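Local coordinates for protein peptidoglycan-N-acetylglucosamine deacetylase BC_1974 (Bacillus cereus, PDB 5N1P) that catalyses the metal-dependent deacetylation of N-acetylglucosamine residues in peptidoglycan, releasing acetate, at residues Y55-H63 against E77-I85; R111-W122 against H195-M206. All coordinates share one frame; numbering follows the deposited sequence.

Contact 1. Residues Y55-H63 against E77-I85; sequences YVGMHSMTH and EMKEDQGLI. With ZN (zinc ion), chain F; 8GK (~{N}-oxidanylnaphthalene-1-carboxamide), chain E.
Glu77, early in helix 74-89, grips Met61 and Thr62 of the loop that carries the zinc ligands His59 and His63. Its OE1 accepts from Met61 N and from Thr62 N, each at 2.8 Å and from the same face of the carboxylate, while OE2 offers its syn lone pair to Thr62 OG1 at 2.7 Å; chi1 of 67° turns this hydroxyl to OE2, and OG1 also receives Asn64 N. One turn on, Asp81 OD2 takes a 3.3 Å hydrogen bond from His59 N. Ser60 OG accepts from His63 N, an ST motif, and donates to His59 O, tying the two ligands' backbones together. Zinc binds both NE2 atoms at 2.1 Å, Asp10, a water and the inhibitor's hydroxamate; this is the Asp-His-His triad of CE4 polysaccharide deacetylases, and His59 ND1 donates to Arg97 O, which fixes the ring's rotation. Met58, bent at chi2 (80°), runs alongside Asp81 in the opposite sense, its CB 3.6 Å from Met78 SD, whereas Met61 crosses Glu80 and brings CE to Leu84 CD1. Helix 74-89 thus packs on strand 55-58, which pairs in parallel with strand 31-34; helix 65-70 touches Glu77 and Ser60, and helix 36-41 borders Met61 and Leu84.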
loop_
_atom_site.group_PDB
_atom_site.type_symbol
_atom_site.label_atom_id
_atom_site.label_comp_id
_atom_site.label_asym_id
_atom_site.label_seq_id
_atom_site.Cartn_x
_atom_site.Cartn_y
_atom_site.Cartn_z
ATOM N N TYR A 55 0.938 8.518 3.214
ATOM C CA TYR A 55 -0.235 8.580 2.366
ATOM C C TYR A 55 -1.227 7.483 2.748
ATOM O O TYR A 55 -0.853 6.335 2.879
ATOM C CB TYR A 55 0.146 8.435 0.891
ATOM C CG TYR A 55 -1.053 8.659 0.005
ATOM C CD1 TYR A 55 -1.853 7.588 -0.384
ATOM C CD2 TYR A 55 -1.394 9.927 -0.423
ATOM C CE1 TYR A 55 -2.975 7.786 -1.185
ATOM C CE2 TYR A 55 -2.513 10.140 -1.238
ATOM C CZ TYR A 55 -3.281 9.065 -1.615
ATOM O OH TYR A 55 -4.382 9.265 -2.424
ATOM N N VAL A 56 -2.489 7.866 2.919
ATOM C CA VAL A 56 -3.558 6.912 3.180
ATOM C C VAL A 56 -4.472 6.793 1.962
ATOM O O VAL A 56 -5.102 7.762 1.550
ATOM C CB VAL A 56 -4.397 7.318 4.391
ATOM C CG1 VAL A 56 -5.537 6.356 4.562
ATOM C CG2 VAL A 56 -3.514 7.369 5.645
ATOM N N GLY A 57 -4.515 5.596 1.392
ATOM C CA GLY A 57 -5.359 5.316 0.237
ATOM C C GLY A 57 -6.270 4.128 0.481
ATOM O O GLY A 57 -6.350 3.609 1.594
ATOM N N MET A 58 -6.940 3.683 -0.580
ATOM C CA MET A 58 -8.019 2.706 -0.454
ATOM C C MET A 58 -7.644 1.322 -0.975
ATOM O O MET A 58 -6.982 1.205 -2.004
ATOM C CB MET A 58 -9.262 3.176 -1.219
ATOM C CG MET A 58 -10.017 4.320 -0.539
ATOM S SD MET A 58 -9.301 5.947 -0.805
ATOM C CE MET A 58 -9.382 6.028 -2.593
ATOM N N HIS A 59 -8.121 0.291 -0.282
ATOM C CA HIS A 59 -7.879 -1.107 -0.691
ATOM C C HIS A 59 -9.182 -1.913 -0.735
ATOM O O HIS A 59 -9.141 -3.135 -0.685
ATOM C CB HIS A 59 -6.883 -1.777 0.259
ATOM C CG HIS A 59 -6.280 -3.054 -0.259
ATOM N ND1 HIS A 59 -5.851 -3.212 -1.561
ATOM C CD2 HIS A 59 -5.975 -4.209 0.381
ATOM C CE1 HIS A 59 -5.322 -4.417 -1.704
ATOM N NE2 HIS A 59 -5.389 -5.047 -0.543
ATOM N N SER A 60 -10.305 -1.197 -0.836
ATOM C CA SER A 60 -11.670 -1.706 -1.030
ATOM C C SER A 60 -12.392 -1.998 0.292
ATOM O O SER A 60 -11.859 -1.757 1.383
ATOM C CB SER A 60 -11.704 -2.960 -1.921
ATOM O OG SER A 60 -11.505 -4.161 -1.177
ATOM N N MET A 61 -13.631 -2.471 0.177
ATOM C CA MET A 61 -14.468 -2.795 1.331
ATOM C C MET A 61 -14.458 -4.288 1.633
ATOM O O MET A 61 -14.335 -4.705 2.784
ATOM C CB MET A 61 -15.919 -2.356 1.088
ATOM C CG MET A 61 -16.127 -0.865 0.950
ATOM S SD MET A 61 -15.642 0.131 2.387
ATOM C CE MET A 61 -16.623 -0.580 3.694
ATOM N N THR A 62 -14.592 -5.091 0.584
ATOM C CA THR A 62 -14.784 -6.530 0.736
ATOM C C THR A 62 -13.534 -7.347 0.453
ATOM O O THR A 62 -13.444 -8.502 0.876
ATOM C CB THR A 62 -15.893 -7.043 -0.197
ATOM O OG1 THR A 62 -15.465 -6.922 -1.565
ATOM C CG2 THR A 62 -17.167 -6.242 0.011
ATOM N N HIS A 63 -12.605 -6.774 -0.306
ATOM C CA HIS A 63 -11.426 -7.509 -0.768
ATOM C C HIS A 63 -11.847 -8.806 -1.468
ATOM O O HIS A 63 -11.155 -9.826 -1.389
ATOM C CB HIS A 63 -10.480 -7.804 0.408
ATOM C CG HIS A 63 -9.045 -7.988 0.013
ATOM N ND1 HIS A 63 -8.578 -9.124 -0.612
ATOM C CD2 HIS A 63 -7.964 -7.190 0.197
ATOM C CE1 HIS A 63 -7.278 -9.011 -0.817
ATOM N NE2 HIS A 63 -6.879 -7.849 -0.329
ATOM N N GLU A 77 -16.822 0.289 -4.433
ATOM C CA GLU A 77 -16.177 -0.023 -3.161
ATOM C C GLU A 77 -15.110 0.990 -2.811
ATOM O O GLU A 77 -14.959 1.364 -1.650
ATOM C CB GLU A 77 -15.548 -1.412 -3.184
ATOM C CG GLU A 77 -16.584 -2.526 -3.155
ATOM C CD GLU A 77 -16.016 -3.830 -2.618
ATOM O OE1 GLU A 77 -14.988 -3.794 -1.909
ATOM O OE2 GLU A 77 -16.613 -4.896 -2.886
ATOM N N MET A 78 -14.336 1.411 -3.805
ATOM C CA MET A 78 -13.281 2.370 -3.518
ATOM C C MET A 78 -13.870 3.718 -3.080
ATOM O O MET A 78 -13.318 4.364 -2.194
ATOM C CB MET A 78 -12.362 2.550 -4.720
ATOM C CG MET A 78 -11.528 1.296 -5.015
ATOM S SD MET A 78 -10.537 0.778 -3.601
ATOM C CE MET A 78 -9.744 -0.670 -4.259
ATOM N N LYS A 79 -15.001 4.108 -3.671
ATOM C CA LYS A 79 -15.689 5.340 -3.302
ATOM C C LYS A 79 -16.229 5.242 -1.874
ATOM O O LYS A 79 -16.159 6.202 -1.109
ATOM C CB LYS A 79 -16.829 5.657 -4.285
ATOM C CG LYS A 79 -17.272 7.120 -4.233
ATOM C CD LYS A 79 -18.260 7.455 -5.342
ATOM C CE LYS A 79 -18.833 8.858 -5.163
ATOM N NZ LYS A 79 -19.826 9.198 -6.223
ATOM N N GLU A 80 -16.742 4.076 -1.501
ATOM C CA GLU A 80 -17.271 3.913 -0.148
ATOM C C GLU A 80 -16.142 4.022 0.881
ATOM O O GLU A 80 -16.287 4.667 1.924
ATOM C CB GLU A 80 -17.999 2.570 0.003
ATOM C CG GLU A 80 -18.594 2.384 1.385
ATOM C CD GLU A 80 -19.386 1.096 1.531
ATOM O OE1 GLU A 80 -19.599 0.389 0.520
ATOM O OE2 GLU A 80 -19.792 0.795 2.668
ATOM N N ASP A 81 -15.024 3.381 0.571
ATOM C CA ASP A 81 -13.844 3.370 1.430
ATOM C C ASP A 81 -13.282 4.795 1.543
ATOM O O ASP A 81 -12.916 5.264 2.629
ATOM C CB ASP A 81 -12.824 2.392 0.837
ATOM C CG ASP A 81 -11.763 1.929 1.826
ATOM O OD1 ASP A 81 -11.902 2.095 3.059
ATOM O OD2 ASP A 81 -10.763 1.357 1.328
ATOM N N GLN A 82 -13.258 5.490 0.411
ATOM C CA GLN A 82 -12.821 6.878 0.367
ATOM C C GLN A 82 -13.599 7.741 1.363
ATOM O O GLN A 82 -13.012 8.542 2.099
ATOM C CB GLN A 82 -12.990 7.414 -1.048
ATOM C CG GLN A 82 -12.544 8.847 -1.252
ATOM C CD GLN A 82 -12.997 9.368 -2.584
ATOM O OE1 GLN A 82 -14.202 9.422 -2.861
ATOM N NE2 GLN A 82 -12.049 9.758 -3.430
ATOM N N GLY A 83 -14.913 7.551 1.395
ATOM C CA GLY A 83 -15.768 8.332 2.288
ATOM C C GLY A 83 -15.484 8.041 3.755
ATOM O O GLY A 83 -15.500 8.951 4.584
ATOM N N LEU A 84 -15.232 6.777 4.084
ATOM C CA LEU A 84 -14.900 6.395 5.454
ATOM C C LEU A 84 -13.604 7.060 5.915
ATOM O O LEU A 84 -13.509 7.559 7.043
ATOM C CB LEU A 84 -14.757 4.876 5.567
ATOM C CG LEU A 84 -16.062 4.089 5.422
ATOM C CD1 LEU A 84 -15.771 2.585 5.409
ATOM C CD2 LEU A 84 -17.020 4.446 6.545
ATOM N N ILE A 85 -12.608 7.055 5.040
ATOM C CA ILE A 85 -11.347 7.709 5.360
ATOM C C ILE A 85 -11.550 9.225 5.510
ATOM O O ILE A 85 -11.046 9.834 6.470
ATOM C CB ILE A 85 -10.298 7.379 4.289
ATOM C CG1 ILE A 85 -9.944 5.897 4.379
ATOM C CG2 ILE A 85 -9.034 8.222 4.491
ATOM C CD1 ILE A 85 -9.175 5.371 3.177
HETATM ZN ZN ZN F . -4.917 -7.054 0.000
HETATM C C1 8GK E . -3.211 -7.902 -2.348
HETATM C C2 8GK E . -2.757 -9.028 -3.218
HETATM C C3 8GK E . -3.145 -10.317 -2.881
HETATM C C4 8GK E . -2.755 -11.384 -3.681
HETATM C C5 8GK E . -1.988 -11.164 -4.826
HETATM C C6 8GK E . -1.604 -9.871 -5.163
HETATM C C7 8GK E . -1.995 -8.802 -4.359
HETATM C C8 8GK E . -3.144 -12.669 -3.326
HETATM C C9 8GK E . -3.909 -12.895 -2.185
HETATM C C10 8GK E . -4.294 -11.825 -1.385
HETATM C C11 8GK E . -3.911 -10.538 -1.740
HETATM O O12 8GK E . -4.401 -7.660 -2.347
HETATM N N13 8GK E . -2.362 -7.219 -1.582
HETATM O O14 8GK E . -2.850 -6.745 -0.365
HETATM O O HOH W 1 -4.030 -9.022 0.781
#

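Contact 2. Residues R111-W122 against H195-M206; sequences RNKVVEGGFKVW and HFPVNFWHDNRM
Arg111 of helix 108-116 joins an Arg205-Asp203 pair already made within the C-terminal tail, giving a salt-bridge network. Arg205 holds the carboxylate side-on, NE to OD1 and NH2 to OD2, each on a syn lone pair, and Asp203 OD1 also accepts from Arg205 N, an Asx turn. Arg111 NE reaches Asp203 OD2 on its anti side at 2.9 Å, the Arg111 guanidinium and the carboxylate planes 84° apart. Water 2 links Arg111 NH2 to OD2 as well. The shared anion probably offsets the closeness of the two guanidinium groups. Arg205 NH1 also donates almost straight to Asn112 OD1, at 2.7 Å, while Val115 CG2 lies over the Arg205 guanidinium face.

One face of the Arg111 guanidinium is taken by Trp201. A bend at chi3 (-57°) turns the group flat onto the indole in a cation-pi stack, Arg111 CZ 4.1 Å from the centroid of the six-membered ring; Arg111 NH1 and Trp201 NE1 bond to Leu106 O and Ser102 O.

Between backbones, Val121 N donates to Met206 O at 2.8 Å; separately, water 4 bridges Val121 O to Val198 N and the Asn199 side chain through ND2.

The aromatic cluster centres on Trp122. Its NE1 donates to Phe196 O at 2.9 Å, in the indole plane, and its six-membered ring turns an edge to the Phe196 face. Val198 CB covers the five-membered ring, 3.8 Å from its centroid, and Lys120 CD lies over the His195 ring.

Apolar packing completes the contact: Met206 SD lies 3.8 Å from Val121 CG2, and its CE meets Arg111 CD.

The tail thereby lies along both helix 108-116 and strand 120-121, which pairs in parallel with strand 95-96. Trp122 and Val198 also touch Val159 of strand 157-163, and helix 74-89 packs against Val114.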
loop_
_atom_site.group_PDB
_atom_site.type_symbol
_atom_site.label_atom_id
_atom_site.label_comp_id
_atom_site.label_asym_id
_atom_site.label_seq_id
_atom_site.Cartn_x
_atom_site.Cartn_y
_atom_site.Cartn_z
ATOM N N ARG A 111 -11.296 0.161 -16.024
ATOM C CA ARG A 111 -10.257 1.191 -16.006
ATOM C C ARG A 111 -10.856 2.543 -16.415
ATOM O O ARG A 111 -10.497 3.578 -15.854
ATOM C CB ARG A 111 -9.080 0.811 -16.909
ATOM C CG ARG A 111 -8.388 -0.439 -16.432
ATOM C CD ARG A 111 -6.975 -0.587 -16.988
ATOM N NE ARG A 111 -6.877 -0.574 -18.448
ATOM C CZ ARG A 111 -7.090 -1.630 -19.230
ATOM N NH1 ARG A 111 -7.494 -2.781 -18.709
ATOM N NH2 ARG A 111 -6.941 -1.520 -20.541
ATOM N N ASN A 112 -11.787 2.533 -17.366
ATOM C CA ASN A 112 -12.503 3.763 -17.711
ATOM C C ASN A 112 -13.301 4.308 -16.531
ATOM O O ASN A 112 -13.297 5.512 -16.274
ATOM C CB ASN A 112 -13.429 3.533 -18.903
ATOM C CG ASN A 112 -12.675 3.433 -20.199
ATOM O OD1 ASN A 112 -11.547 3.915 -20.306
ATOM N ND2 ASN A 112 -13.293 2.816 -21.200
ATOM N N LYS A 113 -13.968 3.417 -15.803
ATOM C CA LYS A 113 -14.745 3.836 -14.639
ATOM C C LYS A 113 -13.845 4.438 -13.564
ATOM O O LYS A 113 -14.217 5.407 -12.897
ATOM C CB LYS A 113 -15.537 2.660 -14.065
ATOM C CG LYS A 113 -16.677 2.185 -14.948
ATOM C CD LYS A 113 -17.629 1.283 -14.177
ATOM C CE LYS A 113 -18.826 0.882 -15.030
ATOM N NZ LYS A 113 -19.527 2.071 -15.580
ATOM N N VAL A 114 -12.659 3.863 -13.399
ATOM C CA VAL A 114 -11.678 4.390 -12.455
ATOM C C VAL A 114 -11.311 5.822 -12.811
ATOM O O VAL A 114 -11.372 6.721 -11.960
ATOM C CB VAL A 114 -10.402 3.503 -12.432
ATOM C CG1 VAL A 114 -9.223 4.225 -11.780
ATOM C CG2 VAL A 114 -10.692 2.192 -11.733
ATOM N N VAL A 115 -10.954 6.032 -14.079
ATOM C CA VAL A 115 -10.533 7.344 -14.547
ATOM C C VAL A 115 -11.682 8.336 -14.406
ATOM O O VAL A 115 -11.493 9.451 -13.911
ATOM C CB VAL A 115 -10.043 7.284 -16.017
ATOM C CG1 VAL A 115 -9.727 8.678 -16.549
ATOM C CG2 VAL A 115 -8.824 6.369 -16.129
ATOM N N GLU A 116 -12.875 7.907 -14.804
ATOM C CA GLU A 116 -14.056 8.771 -14.774
ATOM C C GLU A 116 -14.453 9.139 -13.341
ATOM O O GLU A 116 -15.055 10.185 -13.104
ATOM C CB GLU A 116 -15.230 8.097 -15.499
ATOM C CG GLU A 116 -15.074 8.071 -17.020
ATOM C CD GLU A 116 -15.827 6.922 -17.695
ATOM O OE1 GLU A 116 -16.647 6.251 -17.032
ATOM O OE2 GLU A 116 -15.581 6.683 -18.899
ATOM N N GLY A 117 -14.114 8.274 -12.397
ATOM C CA GLY A 117 -14.406 8.512 -10.997
ATOM C C GLY A 117 -13.357 9.344 -10.284
ATOM O O GLY A 117 -13.514 9.655 -9.107
ATOM N N GLY A 118 -12.289 9.699 -10.989
ATOM C CA GLY A 118 -11.252 10.555 -10.434
ATOM C C GLY A 118 -10.226 9.791 -9.615
ATOM O O GLY A 118 -9.476 10.384 -8.837
ATOM N N PHE A 119 -10.188 8.476 -9.795
ATOM C CA PHE A 119 -9.270 7.635 -9.026
ATOM C C PHE A 119 -7.999 7.329 -9.802
ATOM O O PHE A 119 -7.979 7.390 -11.037
ATOM C CB PHE A 119 -9.939 6.310 -8.640
ATOM C CG PHE A 119 -11.065 6.466 -7.685
ATOM C CD1 PHE A 119 -10.814 6.632 -6.332
ATOM C CD2 PHE A 119 -12.374 6.471 -8.125
ATOM C CE1 PHE A 119 -11.853 6.786 -5.434
ATOM C CE2 PHE A 119 -13.410 6.630 -7.226
ATOM C CZ PHE A 119 -13.142 6.785 -5.881
ATOM N N LYS A 120 -6.948 6.987 -9.067
ATOM C CA LYS A 120 -5.742 6.405 -9.635
ATOM C C LYS A 120 -5.559 4.985 -9.095
ATOM O O LYS A 120 -6.200 4.594 -8.112
ATOM C CB LYS A 120 -4.497 7.249 -9.310
ATOM C CG LYS A 120 -4.529 8.690 -9.817
ATOM C CD LYS A 120 -4.503 8.767 -11.338
ATOM C CE LYS A 120 -4.440 10.225 -11.791
ATOM N NZ LYS A 120 -4.500 10.348 -13.272
ATOM N N VAL A 121 -4.686 4.219 -9.747
ATOM C CA VAL A 121 -4.432 2.838 -9.376
ATOM C C VAL A 121 -2.934 2.594 -9.304
ATOM O O VAL A 121 -2.220 2.842 -10.280
ATOM C CB VAL A 121 -5.031 1.838 -10.405
ATOM C CG1 VAL A 121 -4.478 0.433 -10.167
ATOM C CG2 VAL A 121 -6.544 1.843 -10.353
ATOM N N TRP A 122 -2.460 2.096 -8.165
ATOM C CA TRP A 122 -1.074 1.657 -8.058
ATOM C C TRP A 122 -1.017 0.170 -7.764
ATOM O O TRP A 122 -1.642 -0.311 -6.796
ATOM C CB TRP A 122 -0.314 2.410 -6.960
ATOM C CG TRP A 122 0.573 3.504 -7.466
ATOM C CD1 TRP A 122 0.483 4.146 -8.678
ATOM C CD2 TRP A 122 1.719 4.049 -6.804
ATOM N NE1 TRP A 122 1.496 5.080 -8.788
ATOM C CE2 TRP A 122 2.273 5.027 -7.654
ATOM C CE3 TRP A 122 2.330 3.805 -5.566
ATOM C CZ2 TRP A 122 3.410 5.759 -7.318
ATOM C CZ3 TRP A 122 3.460 4.539 -5.231
ATOM C CH2 TRP A 122 3.986 5.500 -6.108
ATOM N N HIS A 195 1.835 12.325 -9.083
ATOM C CA HIS A 195 1.494 10.993 -9.579
ATOM C C HIS A 195 2.337 10.584 -10.780
ATOM O O HIS A 195 2.577 11.387 -11.674
ATOM C CB HIS A 195 0.020 10.925 -9.974
ATOM C CG HIS A 195 -0.392 9.587 -10.501
ATOM N ND1 HIS A 195 -0.667 8.519 -9.675
ATOM C CD2 HIS A 195 -0.560 9.138 -11.770
ATOM C CE1 HIS A 195 -0.981 7.466 -10.411
ATOM N NE2 HIS A 195 -0.931 7.818 -11.685
ATOM N N PHE A 196 2.790 9.337 -10.780
ATOM C CA PHE A 196 3.308 8.708 -11.988
ATOM C C PHE A 196 2.719 7.307 -12.035
ATOM O O PHE A 196 2.452 6.710 -10.991
ATOM C CB PHE A 196 4.846 8.695 -12.009
ATOM C CG PHE A 196 5.473 7.978 -10.850
ATOM C CD1 PHE A 196 5.912 6.669 -10.979
ATOM C CD2 PHE A 196 5.634 8.614 -9.631
ATOM C CE1 PHE A 196 6.499 6.013 -9.903
ATOM C CE2 PHE A 196 6.209 7.961 -8.553
ATOM C CZ PHE A 196 6.643 6.659 -8.691
ATOM N N PRO A 197 2.470 6.794 -13.246
ATOM C CA PRO A 197 1.798 5.497 -13.360
ATOM C C PRO A 197 2.670 4.325 -12.913
ATOM O O PRO A 197 3.845 4.205 -13.296
ATOM C CB PRO A 197 1.476 5.389 -14.854
ATOM C CG PRO A 197 1.573 6.786 -15.384
ATOM C CD PRO A 197 2.634 7.450 -14.553
ATOM N N VAL A 198 2.082 3.487 -12.066
ATOM C CA VAL A 198 2.662 2.214 -11.653
ATOM C C VAL A 198 1.535 1.197 -11.649
ATOM O O VAL A 198 0.887 0.972 -10.628
ATOM C CB VAL A 198 3.311 2.266 -10.254
ATOM C CG1 VAL A 198 3.983 0.913 -9.940
ATOM C CG2 VAL A 198 4.334 3.377 -10.193
ATOM N N ASN A 199 1.277 0.600 -12.804
ATOM C CA ASN A 199 0.239 -0.427 -12.847
ATOM C C ASN A 199 0.567 -1.470 -13.906
ATOM O O ASN A 199 1.285 -1.197 -14.873
ATOM C CB ASN A 199 -1.158 0.191 -13.069
ATOM C CG ASN A 199 -1.334 0.818 -14.441
ATOM O OD1 ASN A 199 -1.554 0.117 -15.436
ATOM N ND2 ASN A 199 -1.265 2.143 -14.500
ATOM N N PHE A 200 0.035 -2.669 -13.700
ATOM C CA PHE A 200 0.383 -3.823 -14.524
ATOM C C PHE A 200 -0.125 -3.688 -15.954
ATOM O O PHE A 200 0.395 -4.350 -16.853
ATOM C CB PHE A 200 -0.169 -5.106 -13.886
ATOM C CG PHE A 200 0.484 -5.465 -12.581
ATOM C CD1 PHE A 200 1.856 -5.306 -12.404
ATOM C CD2 PHE A 200 -0.271 -5.966 -11.527
ATOM C CE1 PHE A 200 2.466 -5.637 -11.198
ATOM C CE2 PHE A 200 0.326 -6.306 -10.319
ATOM C CZ PHE A 200 1.694 -6.133 -10.145
ATOM N N TRP A 201 -1.125 -2.841 -16.182
ATOM C CA TRP A 201 -1.647 -2.623 -17.534
ATOM C C TRP A 201 -0.823 -1.619 -18.315
ATOM O O TRP A 201 -1.037 -1.446 -19.509
ATOM C CB TRP A 201 -3.102 -2.137 -17.486
ATOM C CG TRP A 201 -4.056 -3.198 -17.060
ATOM C CD1 TRP A 201 -4.497 -3.441 -15.792
ATOM C CD2 TRP A 201 -4.662 -4.183 -17.894
ATOM N NE1 TRP A 201 -5.349 -4.524 -15.787
ATOM C CE2 TRP A 201 -5.473 -4.991 -17.071
ATOM C CE3 TRP A 201 -4.600 -4.467 -19.264
ATOM C CZ2 TRP A 201 -6.222 -6.055 -17.567
ATOM C CZ3 TRP A 201 -5.348 -5.524 -19.756
ATOM C CH2 TRP A 201 -6.147 -6.305 -18.910
ATOM N N HIS A 202 0.100 -0.941 -17.635
ATOM C CA HIS A 202 0.834 0.176 -18.231
ATOM C C HIS A 202 -0.164 1.161 -18.836
ATOM O O HIS A 202 0.044 1.711 -19.914
ATOM C CB HIS A 202 1.844 -0.322 -19.275
ATOM C CG HIS A 202 2.877 -1.256 -18.714
ATOM N ND1 HIS A 202 3.784 -1.929 -19.506
ATOM C CD2 HIS A 202 3.141 -1.635 -17.442
ATOM C CE1 HIS A 202 4.565 -2.675 -18.746
ATOM N NE2 HIS A 202 4.192 -2.520 -17.488
ATOM N N ASP A 203 -1.271 1.345 -18.123
ATOM C CA ASP A 203 -2.316 2.289 -18.504
ATOM C C ASP A 203 -1.948 3.646 -17.921
ATOM O O ASP A 203 -2.017 3.839 -16.710
ATOM C CB ASP A 203 -3.681 1.809 -17.991
ATOM C CG ASP A 203 -4.840 2.686 -18.459
ATOM O OD1 ASP A 203 -4.610 3.837 -18.878
ATOM O OD2 ASP A 203 -5.994 2.217 -18.382
ATOM N N ASN A 204 -1.550 4.584 -18.775
ATOM C CA ASN A 204 -0.987 5.830 -18.274
ATOM C C ASN A 204 -2.040 6.830 -17.838
ATOM O O ASN A 204 -1.708 7.941 -17.426
ATOM C CB ASN A 204 -0.067 6.447 -19.321
ATOM C CG ASN A 204 1.218 5.664 -19.472
ATOM O OD1 ASN A 204 1.745 5.138 -18.490
ATOM N ND2 ASN A 204 1.721 5.565 -20.699
ATOM N N ARG A 205 -3.301 6.420 -17.899
ATOM C CA ARG A 205 -4.399 7.280 -17.458
ATOM C C ARG A 205 -4.723 7.127 -15.975
ATOM O O ARG A 205 -5.418 7.961 -15.402
ATOM C CB ARG A 205 -5.656 6.992 -18.267
ATOM C CG ARG A 205 -5.521 7.239 -19.756
ATOM C CD ARG A 205 -6.734 6.669 -20.443
ATOM N NE ARG A 205 -7.024 5.342 -19.913
ATOM C CZ ARG A 205 -8.233 4.791 -19.886
ATOM N NH1 ARG A 205 -9.279 5.456 -20.366
ATOM N NH2 ARG A 205 -8.391 3.577 -19.376
ATOM N N MET A 206 -4.246 6.057 -15.354
ATOM C CA MET A 206 -4.548 5.861 -13.940
ATOM C C MET A 206 -3.275 5.752 -13.112
ATOM O O MET A 206 -3.337 5.424 -11.931
ATOM C CB MET A 206 -5.447 4.636 -13.730
ATOM C CG MET A 206 -4.905 3.317 -14.227
ATOM S SD MET A 206 -6.157 1.999 -14.171
ATOM C CE MET A 206 -5.058 0.586 -14.186
HETATM O O HOH W 2 -6.794 1.277 -20.911
HETATM O O HOH W 3 -2.262 8.576 -14.655
HETATM O O HOH W 4 -0.772 3.869 -12.178
#

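Overall arrangement
From the N terminus, contact 1 comes first and closes a short loop: strand 55-58 runs into the zinc-binding turn, the chain passes through helix 65-70, and helix 74-89 packs back on the strand and the turn. Contact 2 opens only later and spans 72 residues, including helices 138-152 and 167-182 and strand 157-163, before the C-terminal tail returns to 111-122. The two are in series, neither nested nor crossed, with centres about 16 Å apart. They meet at Phe119, whose ring packs on Met58, Gln82 and Lys79. Contact 1 joins the metal site to the parallel sheet's helical cover; contact 2 fastens the chain's end beside strand 120-121.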